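PDB 4FO0: actin-related protein 8 from Homo sapiens, which binds ATP without polymerizing, shows low basal ATPase activity, is a proposed core component of the chromatin-remodelling INO80 complex and contributes to nucleosome binding. Local coordinates for residues N150-I155 / L174-V179; G158-H163 / G168-V173; C238-Y241 / S247-I250; S503-G508 / T543-M548. All blocks are in the same frame, centred on the assembly; numbering follows the deposited sequence. Where two conformers were deposited one is given.

Contact 1: residues N150-I155 / L174-V179; sequences NIHWPI and LADIEV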
loop_
_atom_site.group_PDB
_atom_site.type_symbol
_atom_site.label_atom_id
_atom_site.label_comp_id
_atom_site.label_asym_id
_atom_site.label_seq_id
_atom_site.Cartn_x
_atom_site.Cartn_y
_atom_site.Cartn_z
ATOM N N ASN A 150 20.973 4.064 10.480
ATOM C CA ASN A 150 19.833 4.881 10.054
ATOM C C ASN A 150 18.876 4.019 9.250
ATOM O O ASN A 150 19.305 3.140 8.491
ATOM C CB ASN A 150 20.273 6.079 9.230
ATOM C CG ASN A 150 21.129 7.048 10.018
ATOM O OD1 ASN A 150 20.977 7.195 11.229
ATOM N ND2 ASN A 150 22.034 7.721 9.326
ATOM N N ILE A 151 17.583 4.254 9.440
ATOM C CA ILE A 151 16.557 3.496 8.737
ATOM C C ILE A 151 15.947 4.334 7.628
ATOM O O ILE A 151 15.496 5.461 7.867
ATOM C CB ILE A 151 15.456 3.046 9.696
ATOM C CG1 ILE A 151 16.066 2.255 10.852
ATOM C CG2 ILE A 151 14.395 2.232 8.957
ATOM C CD1 ILE A 151 16.754 0.992 10.427
ATOM N N HIS A 152 15.935 3.776 6.419
ATOM C CA HIS A 152 15.417 4.480 5.246
ATOM C C HIS A 152 14.358 3.686 4.492
ATOM O O HIS A 152 14.567 2.523 4.118
ATOM C CB HIS A 152 16.554 4.882 4.290
ATOM C CG HIS A 152 17.565 5.799 4.910
ATOM N ND1 HIS A 152 18.820 5.376 5.296
ATOM C CD2 HIS A 152 17.495 7.112 5.230
ATOM C CE1 HIS A 152 19.481 6.390 5.827
ATOM N NE2 HIS A 152 18.700 7.454 5.799
ATOM N N TRP A 153 13.215 4.330 4.292
ATOM C CA TRP A 153 12.190 3.845 3.393
ATOM C C TRP A 153 12.253 4.708 2.142
ATOM O O TRP A 153 11.816 5.851 2.164
ATOM C CB TRP A 153 10.818 4.011 4.026
ATOM C CG TRP A 153 10.595 3.217 5.266
ATOM C CD1 TRP A 153 10.842 3.615 6.549
ATOM C CD2 TRP A 153 10.043 1.893 5.356
ATOM N NE1 TRP A 153 10.483 2.617 7.433
ATOM C CE2 TRP A 153 9.994 1.550 6.730
ATOM C CE3 TRP A 153 9.591 0.961 4.414
ATOM C CZ2 TRP A 153 9.507 0.320 7.179
ATOM C CZ3 TRP A 153 9.105 -0.268 4.863
ATOM C CH2 TRP A 153 9.069 -0.575 6.231
ATOM N N PRO A 154 12.806 4.170 1.050
ATOM C CA PRO A 154 13.028 4.914 -0.194
ATOM C C PRO A 154 11.733 5.425 -0.807
ATOM O O PRO A 154 11.755 6.311 -1.653
ATOM C CB PRO A 154 13.652 3.871 -1.113
ATOM C CG PRO A 154 14.267 2.881 -0.195
ATOM C CD PRO A 154 13.350 2.807 0.982
ATOM N N ILE A 155 10.606 4.865 -0.390
ATOM C CA ILE A 155 9.336 5.313 -0.920
ATOM C C ILE A 155 8.352 5.626 0.200
ATOM O O ILE A 155 8.210 4.854 1.151
ATOM C CB ILE A 155 8.762 4.278 -1.898
ATOM C CG1 ILE A 155 9.778 4.029 -3.014
ATOM C CG2 ILE A 155 7.410 4.744 -2.457
ATOM C CD1 ILE A 155 9.305 3.061 -4.041
ATOM N N LEU A 174 18.069 6.624 -4.857
ATOM C CA LEU A 174 18.305 5.718 -5.967
ATOM C C LEU A 174 19.318 4.643 -5.591
ATOM O O LEU A 174 19.189 3.492 -5.994
ATOM C CB LEU A 174 18.754 6.493 -7.204
ATOM C CG LEU A 174 17.605 7.201 -7.919
ATOM C CD1 LEU A 174 18.140 8.183 -8.922
ATOM C CD2 LEU A 174 16.743 6.179 -8.613
ATOM N N ALA A 175 20.315 5.005 -4.800
ATOM C CA ALA A 175 21.314 4.032 -4.404
ATOM C C ALA A 175 20.696 3.003 -3.466
ATOM O O ALA A 175 21.022 1.807 -3.525
ATOM C CB ALA A 175 22.479 4.715 -3.753
ATOM N N ASP A 176 19.786 3.477 -2.619
ATOM C CA ASP A 176 19.060 2.612 -1.699
ATOM C C ASP A 176 18.122 1.672 -2.450
ATOM O O ASP A 176 18.040 0.489 -2.125
ATOM C CB ASP A 176 18.294 3.438 -0.664
ATOM C CG ASP A 176 19.224 4.161 0.325
ATOM O OD1 ASP A 176 20.442 3.867 0.312
ATOM O OD2 ASP A 176 18.744 5.015 1.119
ATOM N N ILE A 177 17.425 2.191 -3.456
ATOM C CA ILE A 177 16.586 1.349 -4.300
ATOM C C ILE A 177 17.421 0.252 -4.916
ATOM O O ILE A 177 17.063 -0.920 -4.847
ATOM C CB ILE A 177 15.928 2.132 -5.438
ATOM C CG1 ILE A 177 15.014 3.203 -4.858
ATOM C CG2 ILE A 177 15.126 1.191 -6.357
ATOM C CD1 ILE A 177 14.074 2.647 -3.880
ATOM N N GLU A 178 18.547 0.635 -5.505
ATOM C CA GLU A 178 19.381 -0.333 -6.189
ATOM C C GLU A 178 19.873 -1.407 -5.236
ATOM O O GLU A 178 19.821 -2.594 -5.543
ATOM C CB GLU A 178 20.561 0.334 -6.874
ATOM C CG GLU A 178 21.560 -0.683 -7.393
ATOM C CD GLU A 178 22.530 -0.106 -8.402
ATOM O OE1 GLU A 178 22.578 1.138 -8.538
ATOM O OE2 GLU A 178 23.239 -0.901 -9.062
ATOM N N VAL A 179 20.350 -0.995 -4.075
ATOM C CA VAL A 179 20.780 -1.968 -3.089
ATOM C C VAL A 179 19.626 -2.890 -2.674
ATOM O O VAL A 179 19.785 -4.112 -2.627
ATOM C CB VAL A 179 21.408 -1.295 -1.868
ATOM C CG1 VAL A 179 21.681 -2.315 -0.768
ATOM C CG2 VAL A 179 22.690 -0.595 -2.275
#
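P154 and I177 mark the closest pass of the two backbones, their CA atoms 6.5 Å apart, where the chain leaving strand 149-152 runs past the flank of helix 170-187. The P154 ring rests on the helix through its CB and CG. Its CB lies 4.0 Å from I177 CG1, while I177 CD1 also bears on the ring, modelled too near for its exact place to be trusted. D176, one residue earlier on the helix, crosses the proline at about a right angle and brings its CB to 4.1 Å from P154 CG. With CG anti to its carbonyl carbon, chi1 -69° places the D176 carboxylate beside H152, OD2 3.9 Å from H152 CB. Carboxylate and imidazole planes are tilted by 33°, an oblique meeting rather than a polar bond. The firmer partner of the acid is R46, which forms a salt bridge to OD1. The imidazole packs against the ring of Y56, and its NE2 makes a weak hydrogen bond to P166 O. All four touching residues are buried. W153, P154 and I155 probably correspond to the Tyr-Pro-Ile of actin, and the contact packs the end of strand 149-152, which pairs with strand 38-47, on helix 170-187 within the actin fold.

Contact 2: residues G158-H163 / G168-V173; sequences GQLNIH and GSLTAV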
loop_
_atom_site.group_PDB
_atom_site.type_symbol
_atom_site.label_atom_id
_atom_site.label_comp_id
_atom_site.label_asym_id
_atom_site.label_seq_id
_atom_site.Cartn_x
_atom_site.Cartn_y
_atom_site.Cartn_z
ATOM N N GLY A 158 3.852 6.607 -1.889
ATOM C CA GLY A 158 3.914 6.217 -3.290
ATOM C C GLY A 158 4.817 7.064 -4.165
ATOM O O GLY A 158 4.787 6.944 -5.396
ATOM N N GLN A 159 5.612 7.932 -3.546
ATOM C CA GLN A 159 6.595 8.661 -4.331
ATOM C C GLN A 159 7.979 8.546 -3.706
ATOM O O GLN A 159 8.125 8.055 -2.585
ATOM C CB GLN A 159 6.150 10.106 -4.589
ATOM C CG GLN A 159 4.866 10.213 -5.445
ATOM C CD GLN A 159 4.984 9.582 -6.851
ATOM O OE1 GLN A 159 6.052 9.134 -7.267
ATOM N NE2 GLN A 159 3.876 9.563 -7.583
ATOM N N LEU A 160 9.012 8.902 -4.469
ATOM C CA LEU A 160 10.381 8.754 -3.952
ATOM C C LEU A 160 10.533 9.545 -2.668
ATOM O O LEU A 160 10.088 10.696 -2.579
ATOM C CB LEU A 160 11.418 9.219 -4.967
ATOM C CG LEU A 160 11.536 8.334 -6.205
ATOM C CD1 LEU A 160 12.850 8.580 -6.883
ATOM C CD2 LEU A 160 11.424 6.901 -5.806
ATOM N N ASN A 161 11.139 8.938 -1.661
ATOM C CA ASN A 161 11.165 9.594 -0.363
ATOM C C ASN A 161 12.296 10.591 -0.235
ATOM O O ASN A 161 13.342 10.283 0.354
ATOM C CB ASN A 161 11.243 8.607 0.786
ATOM C CG ASN A 161 11.183 9.313 2.125
ATOM O OD1 ASN A 161 10.670 10.432 2.204
ATOM N ND2 ASN A 161 11.723 8.695 3.171
ATOM N N ILE A 162 12.077 11.779 -0.795
ATOM C CA ILE A 162 13.053 12.858 -0.758
ATOM C C ILE A 162 12.780 13.799 0.405
ATOM O O ILE A 162 11.636 14.219 0.622
ATOM C CB ILE A 162 13.003 13.674 -2.044
ATOM C CG1 ILE A 162 13.300 12.771 -3.240
ATOM C CG2 ILE A 162 13.950 14.870 -1.945
ATOM C CD1 ILE A 162 14.366 13.265 -4.103
ATOM N N HIS A 163 13.833 14.136 1.145
ATOM C CA HIS A 163 13.684 14.912 2.373
ATOM C C HIS A 163 15.041 15.415 2.838
ATOM O O HIS A 163 16.076 14.876 2.450
ATOM C CB HIS A 163 13.082 14.033 3.459
ATOM C CG HIS A 163 13.951 12.869 3.830
ATOM N ND1 HIS A 163 15.103 13.008 4.575
ATOM C CD2 HIS A 163 13.853 11.550 3.538
ATOM C CE1 HIS A 163 15.670 11.825 4.735
ATOM N NE2 HIS A 163 14.931 10.922 4.116
ATOM N N GLY A 168 18.183 11.345 2.011
ATOM C CA GLY A 168 17.036 12.063 1.481
ATOM C C GLY A 168 17.202 12.713 0.119
ATOM O O GLY A 168 16.229 13.189 -0.464
ATOM N N SER A 169 18.427 12.753 -0.391
ATOM C CA SER A 169 18.640 13.265 -1.737
ATOM C C SER A 169 18.122 12.279 -2.771
ATOM O O SER A 169 17.960 11.095 -2.488
ATOM C CB SER A 169 20.125 13.441 -1.984
ATOM O OG SER A 169 20.740 12.176 -2.004
ATOM N N LEU A 170 17.894 12.755 -3.985
ATOM C CA LEU A 170 17.540 11.853 -5.068
ATOM C C LEU A 170 18.606 10.759 -5.246
ATOM O O LEU A 170 18.274 9.587 -5.414
ATOM C CB LEU A 170 17.345 12.618 -6.365
ATOM C CG LEU A 170 16.943 11.766 -7.570
ATOM C CD1 LEU A 170 15.706 10.943 -7.270
ATOM C CD2 LEU A 170 16.669 12.685 -8.707
ATOM N N THR A 171 19.883 11.123 -5.185
ATOM C CA THR A 171 20.919 10.126 -5.433
ATOM C C THR A 171 20.975 9.066 -4.348
ATOM O O THR A 171 21.238 7.893 -4.622
ATOM C CB THR A 171 22.311 10.745 -5.600
ATOM O OG1 THR A 171 22.670 11.426 -4.400
ATOM C CG2 THR A 171 22.314 11.719 -6.762
ATOM N N ALA A 172 20.728 9.476 -3.116
ATOM C CA ALA A 172 20.775 8.530 -2.021
ATOM C C ALA A 172 19.615 7.569 -2.154
ATOM O O ALA A 172 19.769 6.379 -1.898
ATOM C CB ALA A 172 20.709 9.239 -0.698
ATOM N N VAL A 173 18.454 8.093 -2.542
ATOM C CA VAL A 173 17.259 7.271 -2.669
ATOM C C VAL A 173 17.485 6.207 -3.740
ATOM O O VAL A 173 17.143 5.039 -3.559
ATOM C CB VAL A 173 16.016 8.094 -3.062
ATOM C CG1 VAL A 173 14.900 7.166 -3.524
ATOM C CG2 VAL A 173 15.560 8.959 -1.913
#
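L160 and L170 meet methyl to methyl at the apolar centre, CD1 to CD1 at 3.7 Å, with the two side chains crossing at a slant. V173 closes the same cluster from one helical turn further on, its CG1 4.2 Å from L160 CD2. Its other methyl, CG2, rests on the backbone at N161 O. I162 adds its outer end, CD1 reaching L170 CB at 3.8 Å, at the first turn of the helix. Outward from this patch the contact becomes polar. H163 N donates to G168 O over 3.0 Å in a fairly straight bond (157° at the hydrogen), and I162 CA makes a CA-H...O contact with the same oxygen. G168 CA lies over the H163 ring, 3.5 Å from its centroid and 12° off the normal, a CH-pi contact. The imidazole is set there by chi1 of 63°, which holds CG between its own backbone N and carbonyl carbon. Replacing H163 by an alanine would probably uncover G168 CA and leave the nearly parallel Y56 ring without its imidazole neighbour. G168 CA also makes a CA-H...O contact with H163 O. Next along, S169 is the N-cap, its OG accepting from A172 N at 2.9 Å. Around the contact, helix 211-225 touches L160 and L170 through H213, strand 159-160 pairs antiparallel with strand 155-156, and N161 ND2 is bonded to W153 O. At the far end G158 N bonds to OG of the ATP-binding S24, while helix 170-187 runs on from the cap.

Contact 3: residues C238-Y241 / S247-I250; sequences CATY and STCI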
loop_
_atom_site.group_PDB
_atom_site.type_symbol
_atom_site.label_atom_id
_atom_site.label_comp_id
_atom_site.label_asym_id
_atom_site.label_seq_id
_atom_site.Cartn_x
_atom_site.Cartn_y
_atom_site.Cartn_z
ATOM N N CYS A 238 -1.945 -2.562 -15.227
ATOM C CA CYS A 238 -1.522 -3.911 -14.874
ATOM C C CYS A 238 -2.559 -4.614 -14.008
ATOM O O CYS A 238 -2.866 -5.786 -14.217
ATOM C CB CYS A 238 -0.160 -3.890 -14.198
ATOM S SG CYS A 238 1.182 -3.477 -15.355
ATOM N N ALA A 239 -3.110 -3.887 -13.047
ATOM C CA ALA A 239 -4.161 -4.441 -12.217
ATOM C C ALA A 239 -5.303 -4.994 -13.069
ATOM O O ALA A 239 -5.825 -6.066 -12.769
ATOM C CB ALA A 239 -4.681 -3.395 -11.248
ATOM N N THR A 240 -5.701 -4.257 -14.113
ATOM C CA THR A 240 -6.784 -4.710 -14.989
ATOM C C THR A 240 -6.419 -6.013 -15.698
ATOM O O THR A 240 -7.252 -6.906 -15.800
ATOM C CB THR A 240 -7.217 -3.644 -16.023
ATOM O OG1 THR A 240 -6.137 -3.354 -16.916
ATOM C CG2 THR A 240 -7.642 -2.370 -15.320
ATOM N N TYR A 241 -5.170 -6.113 -16.166
ATOM C CA TYR A 241 -4.640 -7.333 -16.768
ATOM C C TYR A 241 -4.675 -8.523 -15.820
ATOM O O TYR A 241 -5.077 -9.619 -16.195
ATOM C CB TYR A 241 -3.187 -7.136 -17.193
ATOM C CG TYR A 241 -3.001 -6.177 -18.334
ATOM C CD1 TYR A 241 -4.070 -5.812 -19.149
ATOM C CD2 TYR A 241 -1.748 -5.636 -18.607
ATOM C CE1 TYR A 241 -3.888 -4.927 -20.201
ATOM C CE2 TYR A 241 -1.561 -4.755 -19.651
ATOM C CZ TYR A 241 -2.632 -4.405 -20.445
ATOM O OH TYR A 241 -2.423 -3.529 -21.484
ATOM N N SER A 247 -12.273 -3.279 -18.987
ATOM C CA SER A 247 -12.759 -1.953 -18.619
ATOM C C SER A 247 -13.263 -1.952 -17.187
ATOM O O SER A 247 -14.046 -2.815 -16.796
ATOM C CB SER A 247 -13.869 -1.479 -19.562
ATOM O OG SER A 247 -13.324 -0.938 -20.752
ATOM N N THR A 248 -12.830 -0.976 -16.404
ATOM C CA THR A 248 -13.181 -0.975 -14.994
ATOM C C THR A 248 -12.614 0.246 -14.305
ATOM O O THR A 248 -11.600 0.804 -14.730
ATOM C CB THR A 248 -12.634 -2.262 -14.301
ATOM O OG1 THR A 248 -13.017 -2.291 -12.926
ATOM C CG2 THR A 248 -11.117 -2.330 -14.389
ATOM N N CYS A 249 -13.287 0.678 -13.250
ATOM C CA CYS A 249 -12.695 1.642 -12.341
ATOM C C CYS A 249 -11.777 0.878 -11.368
ATOM O O CYS A 249 -12.199 -0.106 -10.746
ATOM C CB CYS A 249 -13.790 2.400 -11.598
ATOM S SG CYS A 249 -13.188 3.637 -10.425
ATOM N N ILE A 250 -10.519 1.306 -11.266
ATOM C CA ILE A 250 -9.547 0.652 -10.390
ATOM C C ILE A 250 -9.239 1.504 -9.184
ATOM O O ILE A 250 -8.980 2.704 -9.307
ATOM C CB ILE A 250 -8.190 0.457 -11.063
ATOM C CG1 ILE A 250 -8.379 0.031 -12.499
ATOM C CG2 ILE A 250 -7.334 -0.546 -10.258
ATOM C CD1 ILE A 250 -9.270 -1.179 -12.620
#
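A239 and T240 lie on the short helix 235-243, which by comparison with actin is the hinge helix between the two halves of the actin fold. Here it packs on T248 and I250 of strand 247-253, the strand that leads into the ATP-binding residues D252 to D255. T240 and T248 are nearest along the backbones, with CA atoms 7.4 Å apart, so side chains alone bridge the gap. A239 CB sits 4.0 Å from I250 CG2. T240 crosses I250 at about a right angle and sets its methyl CG2 3.8 Å from I250 CG1. T248, two residues before I250 on the same face of the strand, brings its CG2 to the same T240 methyl, but T248 CG2 and I250 CD1 are modelled too close together for their separation to carry weight. Strand 258-264 also borders this core, V263 touching both T240 and I250, and L505 of strand 503-507 adds to it. The T248 hydroxyl is engaged with the S503 hydroxyl in the neighbouring strand. In T240, chi1 of 64° turns OG1 back along its own helix while CG2 faces the strand; the hydroxyl is hydrogen-bonded to V237 O.

Contact 4: residues S503-G508 / T543-M548; sequences SILVVG and TRPKDM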
loop_
_atom_site.group_PDB
_atom_site.type_symbol
_atom_site.label_atom_id
_atom_site.label_comp_id
_atom_site.label_asym_id
_atom_site.label_seq_id
_atom_site.Cartn_x
_atom_site.Cartn_y
_atom_site.Cartn_z
ATOM N N SER A 503 -18.583 -1.645 -12.807
ATOM C CA SER A 503 -17.412 -2.423 -12.423
ATOM C C SER A 503 -16.361 -1.608 -11.678
ATOM O O SER A 503 -15.614 -0.832 -12.279
ATOM C CB SER A 503 -16.780 -3.053 -13.666
ATOM O OG SER A 503 -15.617 -3.787 -13.332
ATOM N N ILE A 504 -16.299 -1.801 -10.368
ATOM C CA ILE A 504 -15.257 -1.171 -9.553
ATOM C C ILE A 504 -14.335 -2.217 -8.923
ATOM O O ILE A 504 -14.739 -3.008 -8.062
ATOM C CB ILE A 504 -15.859 -0.278 -8.474
ATOM C CG1 ILE A 504 -16.733 0.794 -9.131
ATOM C CG2 ILE A 504 -14.766 0.362 -7.658
ATOM C CD1 ILE A 504 -17.984 1.143 -8.338
ATOM N N LEU A 505 -13.092 -2.233 -9.380
ATOM C CA LEU A 505 -12.119 -3.197 -8.891
ATOM C C LEU A 505 -11.306 -2.594 -7.756
ATOM O O LEU A 505 -10.790 -1.476 -7.867
ATOM C CB LEU A 505 -11.196 -3.602 -10.021
ATOM C CG LEU A 505 -10.045 -4.517 -9.651
ATOM C CD1 LEU A 505 -10.594 -5.801 -9.051
ATOM C CD2 LEU A 505 -9.170 -4.771 -10.879
ATOM N N VAL A 506 -11.209 -3.321 -6.652
ATOM C CA VAL A 506 -10.421 -2.833 -5.529
ATOM C C VAL A 506 -9.205 -3.700 -5.228
ATOM O O VAL A 506 -9.303 -4.896 -4.934
ATOM C CB VAL A 506 -11.254 -2.628 -4.269
ATOM C CG1 VAL A 506 -10.348 -2.174 -3.134
ATOM C CG2 VAL A 506 -12.322 -1.599 -4.540
ATOM N N VAL A 507 -8.057 -3.053 -5.269
ATOM C CA VAL A 507 -6.792 -3.743 -5.261
ATOM C C VAL A 507 -5.837 -3.233 -4.143
ATOM O O VAL A 507 -6.082 -2.191 -3.517
ATOM C CB VAL A 507 -6.220 -3.635 -6.675
ATOM C CG1 VAL A 507 -4.924 -2.880 -6.692
ATOM C CG2 VAL A 507 -6.135 -5.003 -7.314
ATOM N N GLY A 508 -4.779 -3.992 -3.861
ATOM C CA GLY A 508 -3.863 -3.648 -2.788
ATOM C C GLY A 508 -4.343 -4.079 -1.406
ATOM O O GLY A 508 -5.436 -4.598 -1.256
ATOM N N THR A 543 -13.346 -7.480 -5.221
ATOM C CA THR A 543 -12.223 -7.356 -4.289
ATOM C C THR A 543 -11.253 -8.519 -4.328
ATOM O O THR A 543 -10.054 -8.332 -4.123
ATOM C CB THR A 543 -12.684 -7.143 -2.850
ATOM O OG1 THR A 543 -13.649 -8.147 -2.505
ATOM C CG2 THR A 543 -13.293 -5.752 -2.709
ATOM N N ARG A 544 -11.770 -9.716 -4.566
ATOM C CA ARG A 544 -10.924 -10.897 -4.698
ATOM C C ARG A 544 -11.206 -11.577 -6.028
ATOM O O ARG A 544 -11.722 -12.691 -6.068
ATOM C CB ARG A 544 -11.173 -11.883 -3.554
ATOM C CG ARG A 544 -10.760 -11.389 -2.179
ATOM C CD ARG A 544 -10.684 -12.548 -1.198
ATOM N NE ARG A 544 -9.709 -13.539 -1.632
ATOM C CZ ARG A 544 -8.448 -13.579 -1.215
ATOM N NH1 ARG A 544 -8.000 -12.692 -0.333
ATOM N NH2 ARG A 544 -7.638 -14.515 -1.673
ATOM N N PRO A 545 -10.827 -10.930 -7.119
ATOM C CA PRO A 545 -11.084 -11.500 -8.440
ATOM C C PRO A 545 -10.310 -12.792 -8.605
ATOM O O PRO A 545 -9.133 -12.850 -8.276
ATOM C CB PRO A 545 -10.534 -10.438 -9.387
ATOM C CG PRO A 545 -9.500 -9.725 -8.589
ATOM C CD PRO A 545 -10.024 -9.702 -7.189
ATOM N N LYS A 546 -10.979 -13.826 -9.090
ATOM C CA LYS A 546 -10.330 -15.095 -9.345
ATOM C C LYS A 546 -9.994 -15.646 -7.980
ATOM O O LYS A 546 -9.251 -16.609 -7.838
ATOM C CB LYS A 546 -9.070 -14.902 -10.175
ATOM C CG LYS A 546 -9.282 -15.108 -11.663
ATOM C CD LYS A 546 -10.512 -14.364 -12.149
ATOM C CE LYS A 546 -10.371 -13.966 -13.608
ATOM N NZ LYS A 546 -11.630 -13.374 -14.137
ATOM N N ASP A 547 -10.565 -15.005 -6.972
ATOM C CA ASP A 547 -10.202 -15.248 -5.588
ATOM C C ASP A 547 -8.717 -15.070 -5.293
ATOM O O ASP A 547 -8.153 -15.845 -4.530
ATOM C CB ASP A 547 -10.647 -16.641 -5.158
ATOM C CG ASP A 547 -10.364 -16.911 -3.701
ATOM O OD1 ASP A 547 -11.199 -16.542 -2.852
ATOM O OD2 ASP A 547 -9.301 -17.488 -3.402
ATOM N N MET A 548 -8.080 -14.058 -5.873
ATOM C CA MET A 548 -6.655 -13.856 -5.598
ATOM C C MET A 548 -6.405 -12.843 -4.480
ATOM O O MET A 548 -7.328 -12.198 -3.975
ATOM C CB MET A 548 -5.896 -13.450 -6.858
ATOM C CG MET A 548 -6.699 -13.615 -8.140
ATOM S SD MET A 548 -5.856 -12.958 -9.595
ATOM C CE MET A 548 -4.532 -14.158 -9.749
#
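V506 and T543 form one half of the close packing, where the chain has just left strand 540-542 and still runs beside strand 503-507. Their CA atoms are 5.0 Å apart, and T543 CG2 touches V506 CB at 4.0 Å. The T543 methyl lies anti to its carbonyl carbon, and with chi1 at 51° the hydroxyl is turned elsewhere, to a hydrogen bond with Q517 OE1. The other half is L505 against P545. The two side chains meet at about a right angle, L505 CD1 lying 4.1 Å from P545 CG. With CG anti to the backbone N, chi1 175° carries the L505 methyl CD1 over to the proline, and S243 of helix 235-243 borders both residues. The touch is thus two small apolar meetings, each at ordinary van der Waals spacing. On either side of P545 in the sequence the chain is exposed: R544 before it, K546 and D547 after it. In the R544 conformer described, NH2 donates to D547 O over 3.2 Å from above the carbonyl plane, and NE makes a salt bridge of 3.6 Å to D547 OD1; a second deposited conformer makes this pairing less certain. On the buried side V506 lies near V253 of the ATP site. Just after strand 503-507 comes G508, which touches ATP, as in the glycine-containing adenosine motif that follows a core strand in actin-family ATPases.

Overall arrangement
From the N terminus, contact 1 closes the loop from strand 149-152 to helix 170-187. Contact 2 is nested inside that loop; the two touch where P154 O and N161 N probably hydrogen-bond, 2.7 Å apart, and together tie the 149-160 strands to the helix. Contact 3 follows in series, a short return from helix 235-243 to strand 247-253. Contact 4 comes last, spanning 34 residues. These two tie helix 235-243 and the loop after strand 540-542 to a second sheet, in which C249 N and O probably hydrogen-bond to S503 O and L505 N; their centres lie about 9 Å apart. Contacts 1 and 4 lie on opposite sides of the chain's centre, about 30 Å between centres.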